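Local coordinates for Mll8374 protein (Mesorhizobium loti, PDB 3B5E) that probably hydrolyses carboxylic ester bonds as a serine esterase of the alpha/beta-hydrolase fold, at residues V125-L130 with M145-H150; K86-E91 with M129-G134; T56-A61 with H106-D111. All blocks are in the same frame, centred on the assembly; numbering follows the deposited sequence.

Contact 1 of 3, residues V125-L130 with M145-H150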
loop_
_atom_site.group_PDB
_atom_site.type_symbol
_atom_site.label_atom_id
_atom_site.label_comp_id
_atom_site.label_asym_id
_atom_site.label_seq_id
_atom_site.Cartn_x
_atom_site.Cartn_y
_atom_site.Cartn_z
ATOM N N VAL A 125 -3.689 1.739 2.105
ATOM C CA VAL A 125 -2.835 2.897 1.755
ATOM C C VAL A 125 -3.646 4.132 1.307
ATOM O O VAL A 125 -3.397 5.233 1.780
ATOM C CB VAL A 125 -1.790 2.551 0.697
ATOM C CG1 VAL A 125 -0.993 3.825 0.278
ATOM C CG2 VAL A 125 -0.811 1.428 1.206
ATOM N N SER A 126 -4.616 3.956 0.402
ATOM C CA SER A 126 -5.397 5.104 -0.082
ATOM C C SER A 126 -6.212 5.700 1.069
ATOM O O SER A 126 -6.327 6.915 1.204
ATOM C CB SER A 126 -6.304 4.697 -1.253
ATOM O OG SER A 126 -7.305 3.785 -0.833
ATOM N N SER A 127 -6.763 4.848 1.920
ATOM C CA SER A 127 -7.488 5.325 3.112
ATOM C C SER A 127 -6.596 6.113 4.075
ATOM O O SER A 127 -7.029 7.095 4.664
ATOM C CB SER A 127 -8.103 4.130 3.853
ATOM O OG SER A 127 -9.082 3.560 3.036
ATOM N N LEU A 128 -5.359 5.634 4.231
ATOM C CA LEU A 128 -4.370 6.292 5.057
ATOM C C LEU A 128 -4.122 7.701 4.540
ATOM O O LEU A 128 -4.085 8.652 5.325
ATOM C CB LEU A 128 -3.084 5.465 5.107
ATOM C CG LEU A 128 -1.901 5.989 5.932
ATOM C CD1 LEU A 128 -2.232 6.103 7.441
ATOM C CD2 LEU A 128 -0.676 5.114 5.655
HETATM N N MSE A 129 -3.929 7.837 3.227
HETATM C CA MSE A 129 -3.737 9.164 2.614
HETATM C C MSE A 129 -4.891 10.129 2.907
HETATM O O MSE A 129 -4.664 11.299 3.185
HETATM C CB MSE A 129 -3.571 9.062 1.084
HETATM C CG MSE A 129 -2.296 8.373 0.637
HETATM SE SE MSE A 129 -2.371 7.967 -1.311
HETATM C CE MSE A 129 -3.013 9.625 -1.831
ATOM N N LEU A 130 -6.123 9.627 2.845
ATOM C CA LEU A 130 -7.300 10.479 2.967
ATOM C C LEU A 130 -7.656 10.781 4.404
ATOM O O LEU A 130 -8.153 11.858 4.703
ATOM C CB LEU A 130 -8.470 9.837 2.236
ATOM C CG LEU A 130 -8.318 9.882 0.707
ATOM C CD1 LEU A 130 -9.198 8.820 0.089
ATOM C CD2 LEU A 130 -8.620 11.287 0.160
HETATM N N MSE A 145 -9.431 -0.023 -5.314
HETATM C CA MSE A 145 -10.778 0.477 -5.525
HETATM C C MSE A 145 -11.102 1.456 -4.411
HETATM O O MSE A 145 -10.441 1.440 -3.390
HETATM C CB MSE A 145 -11.804 -0.675 -5.561
HETATM C CG MSE A 145 -12.044 -1.374 -4.233
HETATM SE SE MSE A 145 -13.471 -2.662 -4.373
HETATM C CE MSE A 145 -14.987 -1.455 -4.643
ATOM N N PRO A 146 -12.107 2.340 -4.611
ATOM C CA PRO A 146 -12.594 3.142 -3.493
ATOM C C PRO A 146 -13.285 2.258 -2.457
ATOM O O PRO A 146 -13.998 1.319 -2.817
ATOM C CB PRO A 146 -13.613 4.112 -4.146
ATOM C CG PRO A 146 -13.315 4.051 -5.644
ATOM C CD PRO A 146 -12.836 2.639 -5.858
ATOM N N VAL A 147 -13.018 2.551 -1.189
ATOM C CA VAL A 147 -13.544 1.772 -0.048
ATOM C C VAL A 147 -14.214 2.615 1.041
ATOM O O VAL A 147 -14.934 2.072 1.876
ATOM C CB VAL A 147 -12.449 0.884 0.611
ATOM C CG1 VAL A 147 -11.870 -0.100 -0.413
ATOM C CG2 VAL A 147 -11.289 1.713 1.249
ATOM N N LEU A 148 -13.961 3.926 1.051
ATOM C CA LEU A 148 -14.471 4.821 2.067
ATOM C C LEU A 148 -15.777 5.393 1.592
ATOM O O LEU A 148 -15.859 5.892 0.493
ATOM C CB LEU A 148 -13.524 5.991 2.336
ATOM C CG LEU A 148 -12.422 5.836 3.363
ATOM C CD1 LEU A 148 -11.677 7.192 3.470
ATOM C CD2 LEU A 148 -13.030 5.385 4.701
ATOM N N ASP A 149 -16.798 5.333 2.420
ATOM C CA ASP A 149 -18.078 5.918 2.057
ATOM C C ASP A 149 -18.081 7.438 2.187
ATOM O O ASP A 149 -18.703 8.116 1.379
ATOM C CB ASP A 149 -19.206 5.373 2.938
ATOM C CG ASP A 149 -19.519 3.899 2.673
ATOM O OD1 ASP A 149 -19.047 3.342 1.641
ATOM O OD2 ASP A 149 -20.234 3.316 3.540
ATOM N N HIS A 150 -17.449 7.961 3.223
ATOM C CA HIS A 150 -17.362 9.397 3.413
ATOM C C HIS A 150 -15.875 9.755 3.474
ATOM O O HIS A 150 -15.095 9.150 4.225
ATOM C CB HIS A 150 -18.145 9.843 4.656
ATOM C CG HIS A 150 -19.582 9.401 4.644
ATOM N ND1 HIS A 150 -20.447 9.696 3.607
ATOM C CD2 HIS A 150 -20.296 8.659 5.527
ATOM C CE1 HIS A 150 -21.632 9.166 3.857
ATOM N NE2 HIS A 150 -21.568 8.531 5.015
HETATM O O HOH W 1 -8.013 2.317 -2.947
#

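Contact 2 of 3, residues K86-E91 with M129-G134. With EDO (1,2-ethanediol), chain N.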
loop_
_atom_site.group_PDB
_atom_site.type_symbol
_atom_site.label_atom_id
_atom_site.label_comp_id
_atom_site.label_asym_id
_atom_site.label_seq_id
_atom_site.Cartn_x
_atom_site.Cartn_y
_atom_site.Cartn_z
ATOM N N LYS A 86 -16.112 1.540 10.185
ATOM C CA LYS A 86 -15.492 1.633 11.511
ATOM C C LYS A 86 -14.139 0.877 11.574
ATOM O O LYS A 86 -13.182 1.329 12.209
ATOM C CB LYS A 86 -16.493 1.135 12.573
ATOM C CG LYS A 86 -16.054 1.283 13.993
ATOM N N SER A 87 -14.068 -0.254 10.880
ATOM C CA SER A 87 -12.849 -1.022 10.743
ATOM C C SER A 87 -11.760 -0.317 9.933
ATOM O O SER A 87 -10.597 -0.287 10.343
ATOM C CB SER A 87 -13.162 -2.387 10.167
ATOM O OG SER A 87 -12.005 -3.198 10.181
ATOM N N ILE A 88 -12.135 0.283 8.809
ATOM C CA ILE A 88 -11.176 1.049 8.009
ATOM C C ILE A 88 -10.603 2.173 8.866
ATOM O O ILE A 88 -9.410 2.391 8.906
ATOM C CB ILE A 88 -11.804 1.654 6.716
ATOM C CG1 ILE A 88 -12.313 0.546 5.770
ATOM C CG2 ILE A 88 -10.776 2.559 5.951
ATOM C CD1 ILE A 88 -13.134 1.014 4.555
ATOM N N LEU A 89 -11.471 2.875 9.562
ATOM C CA LEU A 89 -11.027 4.007 10.374
ATOM C C LEU A 89 -10.048 3.566 11.490
ATOM O O LEU A 89 -9.003 4.204 11.680
ATOM C CB LEU A 89 -12.220 4.762 10.933
ATOM C CG LEU A 89 -12.813 5.915 10.096
ATOM C CD1 LEU A 89 -12.972 5.592 8.613
ATOM C CD2 LEU A 89 -14.144 6.314 10.677
ATOM N N ALA A 90 -10.371 2.468 12.181
ATOM C CA ALA A 90 -9.596 2.008 13.320
ATOM C C ALA A 90 -8.234 1.508 12.872
ATOM O O ALA A 90 -7.217 1.834 13.485
ATOM C CB ALA A 90 -10.349 0.920 14.103
ATOM N N GLU A 91 -8.225 0.703 11.821
ATOM C CA GLU A 91 -6.998 0.068 11.332
ATOM C C GLU A 91 -6.086 1.067 10.650
ATOM O O GLU A 91 -4.865 1.000 10.793
ATOM C CB GLU A 91 -7.346 -1.124 10.435
ATOM C CG GLU A 91 -8.102 -2.250 11.162
ATOM C CD GLU A 91 -7.320 -2.817 12.344
ATOM O OE1 GLU A 91 -6.128 -3.163 12.188
ATOM O OE2 GLU A 91 -7.904 -2.898 13.441
HETATM N N MSE A 129 -3.929 7.837 3.227
HETATM C CA MSE A 129 -3.737 9.164 2.614
HETATM C C MSE A 129 -4.891 10.129 2.907
HETATM O O MSE A 129 -4.664 11.299 3.185
HETATM C CB MSE A 129 -3.571 9.062 1.084
HETATM C CG MSE A 129 -2.296 8.373 0.637
HETATM SE SE MSE A 129 -2.371 7.967 -1.311
HETATM C CE MSE A 129 -3.013 9.625 -1.831
ATOM N N LEU A 130 -6.123 9.627 2.845
ATOM C CA LEU A 130 -7.300 10.479 2.967
ATOM C C LEU A 130 -7.656 10.781 4.404
ATOM O O LEU A 130 -8.153 11.858 4.703
ATOM C CB LEU A 130 -8.470 9.837 2.236
ATOM C CG LEU A 130 -8.318 9.882 0.707
ATOM C CD1 LEU A 130 -9.198 8.820 0.089
ATOM C CD2 LEU A 130 -8.620 11.287 0.160
ATOM N N LEU A 131 -7.357 9.853 5.300
ATOM C CA LEU A 131 -7.730 9.989 6.695
ATOM C C LEU A 131 -6.599 10.534 7.594
ATOM O O LEU A 131 -6.891 11.105 8.641
ATOM C CB LEU A 131 -8.225 8.648 7.227
ATOM C CG LEU A 131 -9.517 8.066 6.633
ATOM C CD1 LEU A 131 -9.721 6.632 7.079
ATOM C CD2 LEU A 131 -10.781 8.894 7.002
ATOM N N HIS A 132 -5.333 10.345 7.204
ATOM C CA HIS A 132 -4.189 10.704 8.026
ATOM C C HIS A 132 -3.148 11.364 7.182
ATOM O O HIS A 132 -2.130 10.769 6.892
ATOM C CB HIS A 132 -3.627 9.480 8.714
ATOM C CG HIS A 132 -4.605 8.864 9.651
ATOM N ND1 HIS A 132 -4.802 9.338 10.923
ATOM C CD2 HIS A 132 -5.523 7.885 9.467
ATOM C CE1 HIS A 132 -5.756 8.634 11.509
ATOM N NE2 HIS A 132 -6.231 7.768 10.638
ATOM N N PRO A 133 -3.422 12.602 6.762
ATOM C CA PRO A 133 -2.488 13.305 5.914
ATOM C C PRO A 133 -1.175 13.647 6.633
ATOM O O PRO A 133 -1.121 13.761 7.860
ATOM C CB PRO A 133 -3.247 14.579 5.548
ATOM C CG PRO A 133 -4.209 14.775 6.659
ATOM C CD PRO A 133 -4.622 13.411 7.055
ATOM N N GLY A 134 -0.120 13.784 5.848
ATOM C CA GLY A 134 1.175 14.114 6.366
ATOM C C GLY A 134 2.084 12.925 6.575
ATOM O O GLY A 134 3.180 13.094 7.085
HETATM C C1 EDO N . -20.022 0.201 9.940
HETATM O O1 EDO N . -18.831 0.807 10.414
HETATM C C2 EDO N . -20.337 0.786 8.576
HETATM O O2 EDO N . -19.736 -0.057 7.607
HETATM O O HOH W 2 -8.724 6.710 10.714
#

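Contact 3 of 3, residues T56-A61 with H106-D111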
loop_
_atom_site.group_PDB
_atom_site.type_symbol
_atom_site.label_atom_id
_atom_site.label_comp_id
_atom_site.label_asym_id
_atom_site.label_seq_id
_atom_site.Cartn_x
_atom_site.Cartn_y
_atom_site.Cartn_z
ATOM N N THR A 56 17.820 -2.833 -3.085
ATOM C CA THR A 56 18.628 -2.367 -1.960
ATOM C C THR A 56 17.859 -1.447 -1.007
ATOM O O THR A 56 18.428 -0.932 -0.047
ATOM C CB THR A 56 19.925 -1.675 -2.431
ATOM O OG1 THR A 56 19.626 -0.470 -3.133
ATOM C CG2 THR A 56 20.811 -2.628 -3.293
ATOM N N ALA A 57 16.559 -1.261 -1.266
ATOM C CA ALA A 57 15.696 -0.531 -0.360
ATOM C C ALA A 57 15.455 -1.309 0.936
ATOM O O ALA A 57 15.437 -2.540 0.957
ATOM C CB ALA A 57 14.308 -0.191 -1.039
ATOM N N THR A 58 15.304 -0.555 2.017
ATOM C CA THR A 58 14.772 -1.094 3.251
ATOM C C THR A 58 13.280 -1.369 3.041
ATOM O O THR A 58 12.515 -0.480 2.625
ATOM C CB THR A 58 14.981 -0.113 4.406
ATOM O OG1 THR A 58 16.378 0.161 4.527
ATOM C CG2 THR A 58 14.455 -0.710 5.701
ATOM N N LEU A 59 12.887 -2.604 3.341
ATOM C CA LEU A 59 11.527 -3.046 3.223
ATOM C C LEU A 59 10.928 -3.241 4.616
ATOM O O LEU A 59 11.505 -3.944 5.458
ATOM C CB LEU A 59 11.455 -4.362 2.437
ATOM C CG LEU A 59 12.161 -4.386 1.080
ATOM C CD1 LEU A 59 11.929 -5.750 0.450
ATOM C CD2 LEU A 59 11.713 -3.237 0.126
ATOM N N VAL A 60 9.782 -2.593 4.849
ATOM C CA VAL A 60 8.908 -2.883 6.006
ATOM C C VAL A 60 7.749 -3.710 5.473
ATOM O O VAL A 60 6.806 -3.182 4.868
ATOM C CB VAL A 60 8.387 -1.621 6.744
ATOM C CG1 VAL A 60 7.479 -1.999 7.947
ATOM C CG2 VAL A 60 9.529 -0.714 7.210
ATOM N N ALA A 61 7.834 -5.018 5.680
ATOM C CA ALA A 61 6.813 -5.945 5.215
ATOM C C ALA A 61 5.848 -6.173 6.387
ATOM O O ALA A 61 6.105 -7.004 7.253
ATOM C CB ALA A 61 7.446 -7.223 4.761
ATOM N N HIS A 106 13.704 2.412 13.437
ATOM C CA HIS A 106 14.672 1.959 12.437
ATOM C C HIS A 106 15.316 3.097 11.633
ATOM O O HIS A 106 16.053 2.858 10.675
ATOM C CB HIS A 106 13.997 0.951 11.527
ATOM C CG HIS A 106 13.441 -0.238 12.256
ATOM N ND1 HIS A 106 14.244 -1.177 12.879
ATOM C CD2 HIS A 106 12.165 -0.643 12.452
ATOM C CE1 HIS A 106 13.477 -2.113 13.416
ATOM N NE2 HIS A 106 12.214 -1.809 13.176
ATOM N N GLY A 107 15.061 4.336 12.028
ATOM C CA GLY A 107 15.615 5.498 11.335
ATOM C C GLY A 107 15.107 5.636 9.902
ATOM O O GLY A 107 15.867 6.031 9.010
ATOM N N LEU A 108 13.834 5.311 9.664
ATOM C CA LEU A 108 13.292 5.379 8.319
ATOM C C LEU A 108 13.029 6.827 7.951
ATOM O O LEU A 108 12.516 7.590 8.750
ATOM C CB LEU A 108 12.022 4.562 8.181
ATOM C CG LEU A 108 12.087 3.082 8.583
ATOM C CD1 LEU A 108 10.742 2.396 8.458
ATOM C CD2 LEU A 108 13.203 2.330 7.804
ATOM N N ASN A 109 13.418 7.203 6.744
ATOM C CA ASN A 109 13.169 8.552 6.250
ATOM C C ASN A 109 11.873 8.560 5.481
ATOM O O ASN A 109 11.823 8.054 4.355
ATOM C CB ASN A 109 14.315 9.003 5.341
ATOM C CG ASN A 109 14.295 10.497 5.088
ATOM O OD1 ASN A 109 13.278 11.173 5.313
ATOM N ND2 ASN A 109 15.433 11.027 4.643
ATOM N N LEU A 110 10.807 9.086 6.085
ATOM C CA LEU A 110 9.505 9.067 5.420
ATOM C C LEU A 110 9.463 10.046 4.218
ATOM O O LEU A 110 8.599 9.926 3.368
ATOM C CB LEU A 110 8.343 9.267 6.414
ATOM C CG LEU A 110 8.103 8.165 7.471
ATOM C CD1 LEU A 110 6.825 8.428 8.248
ATOM C CD2 LEU A 110 8.039 6.790 6.871
ATOM N N ASP A 111 10.440 10.949 4.117
ATOM C CA ASP A 111 10.650 11.742 2.898
ATOM C C ASP A 111 11.317 10.945 1.783
ATOM O O ASP A 111 11.617 11.494 0.717
ATOM C CB ASP A 111 11.495 12.991 3.191
ATOM C CG ASP A 111 10.738 14.018 3.992
ATOM O OD1 ASP A 111 9.493 14.085 3.829
ATOM O OD2 ASP A 111 11.392 14.738 4.784
#

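Contact 1 of 3, residues V125-L130 with M145-H150
Ser127 points its hydroxyl at the loop and meets Val147 there. Its OG lies 3.4 Å from CG2 of Val147, an oxygen-on-methyl contact and not a polar bond. The hydroxyl is satisfied within its own helix, where it bonds to the carbonyl of Asn123. With OG beside its backbone N (chi1 -66°), the hydroxyl lies close to that carbonyl. CG2 of Val147 stands between its own backbone N and carbonyl carbon, and from there it reaches the serine. Leu148, the next residue of the loop, also points at the helix. Its branch carbon CG comes to 4.1 Å from Ser127 OG. Its CD1 lies against CB of Leu130 at 4.3 Å, a loose apolar touch one helical turn further on.

Helix 120-131 follows strand 113-118, and the sharp turn between them carries a GxSxG sequence. It is consistent with the nucleophile elbow of an alpha/beta hydrolase. The loop after the next parallel strand, 138-142, passes along this helix.

Polar groups join the two pieces through a water. The water donates to Met145 O at 2.6 Å and lies 2.7 Å from Ser126 OG. Asn123, one turn before Ser127, also binds Met145 N through its side-chain oxygen. Gln85, at the start of helix 85-106, accepts from the Asp149 amide through OE1 and gives NE2 to the carbonyl of Val147.

Contact 2 of 3, residues K86-E91 with M129-G134
Leu131 overlaps the end of Leu89, methyl against methyl, with 3.7 Å between the two CD1 atoms. The side chains cross at about a right angle, and the two CD1 methyls make the closest approach. Leu131 aims its side chain at helix 85-106 from the last turn of helix 120-131. Its CG lies beside the backbone N (chi1 -65°), and the chain then extends to bring CD1 forward. Leu89 leaves its helix at an angle to the contact, yet its end bends closer. The same CD1 of Leu131 also comes 4.4 Å from CG2 of Ile88, a longer apolar touch. One leucine methyl therefore spans two successive residues of the facing helix. Ile88 is buried, while Leu89 lies at the exposed border of the contact.

In the alpha/beta-hydrolase fold, helices pack on the faces of a central, mostly parallel sheet. Here the long helix 85-106, which precedes strand 113-118, meets the C-terminal end of the helix that follows that strand.

His132 is the first residue beyond the helical backbone and adds a polar link. A water donates to Leu89 O at 2.7 Å and stands 2.7 Å from His132 NE2. The imidazole also packs on Thr92, Ala93 and Ala96 of the long helix. At the start of that helix, the amide of Lys86 donates to O1 of a 1,2-ethanediol at 2.8 Å, with an N-H...O angle of 160°. The diol probably came from the crystallisation liquor, and Gln85 N binds it too. One turn on from Ser87, Glu91 forms a salt bridge with Arg65.

Contact 3 of 3, residues T56-A61 with H106-D111
Strand 58-62 belongs to the central mixed sheet of the alpha/beta-hydrolase fold, between the antiparallel strand 20-23 and the parallel strand 32-36. The connection from helix 85-106 to strand 113-118 passes over one face of it. Leu108 is the residue of that connection which reaches the strand.

Its two methyls divide between two strand residues. CD1 lies 3.6 Å from CG2 of Val60, and CD2 lies 3.9 Å from CG2 of Thr58. Thr58 and Val60 alternate with Leu59, so both face the loop while Leu59 turns to the other side of the sheet. The leucine side chain runs at a slant to both. Thr58 presents its methyl and not its hydroxyl: CG2 is anti to the backbone N, and OG1 sits beside that N (chi1 -58°). The contact is thus apolar at both ends. Phe34 of the next strand and Ala103 of the helix also pack on Leu108, and Leu22 of strand 20-23 touches both Thr58 and Val60.

Gly107, just after the helix, has positive phi and leads the chain to Leu108. Beyond Leu108 the loop is shaped by an Asx turn. Asn109 OD1 accepts the amide of Asp111 at 3.1 Å; the N-H...O angle is 138°, and the donor N stands 42° out of the carbonyl plane.

From the N terminus, strand 58-62 opens contact 3. The chain runs through the start of helix 85-106, which opens contact 2, and closes contact 3 just beyond that helix. Contact 2 closes later and ties helix 85-106 to the end of helix 120-131, so contacts 2 and 3 cross along the chain. Contact 1 begins on helix 120-131 and ties it to the loop after strand 138-142. Contacts 1 and 2 share Met129 and Leu130, and they touch where Ile88 meets Ser127 and Leu148. Their centres are 7 Å apart. Contact 3 lies across the chain's centre from contact 1, about 23 Å away between centres, and ties the connection before strand 113-118 to strand 58-62.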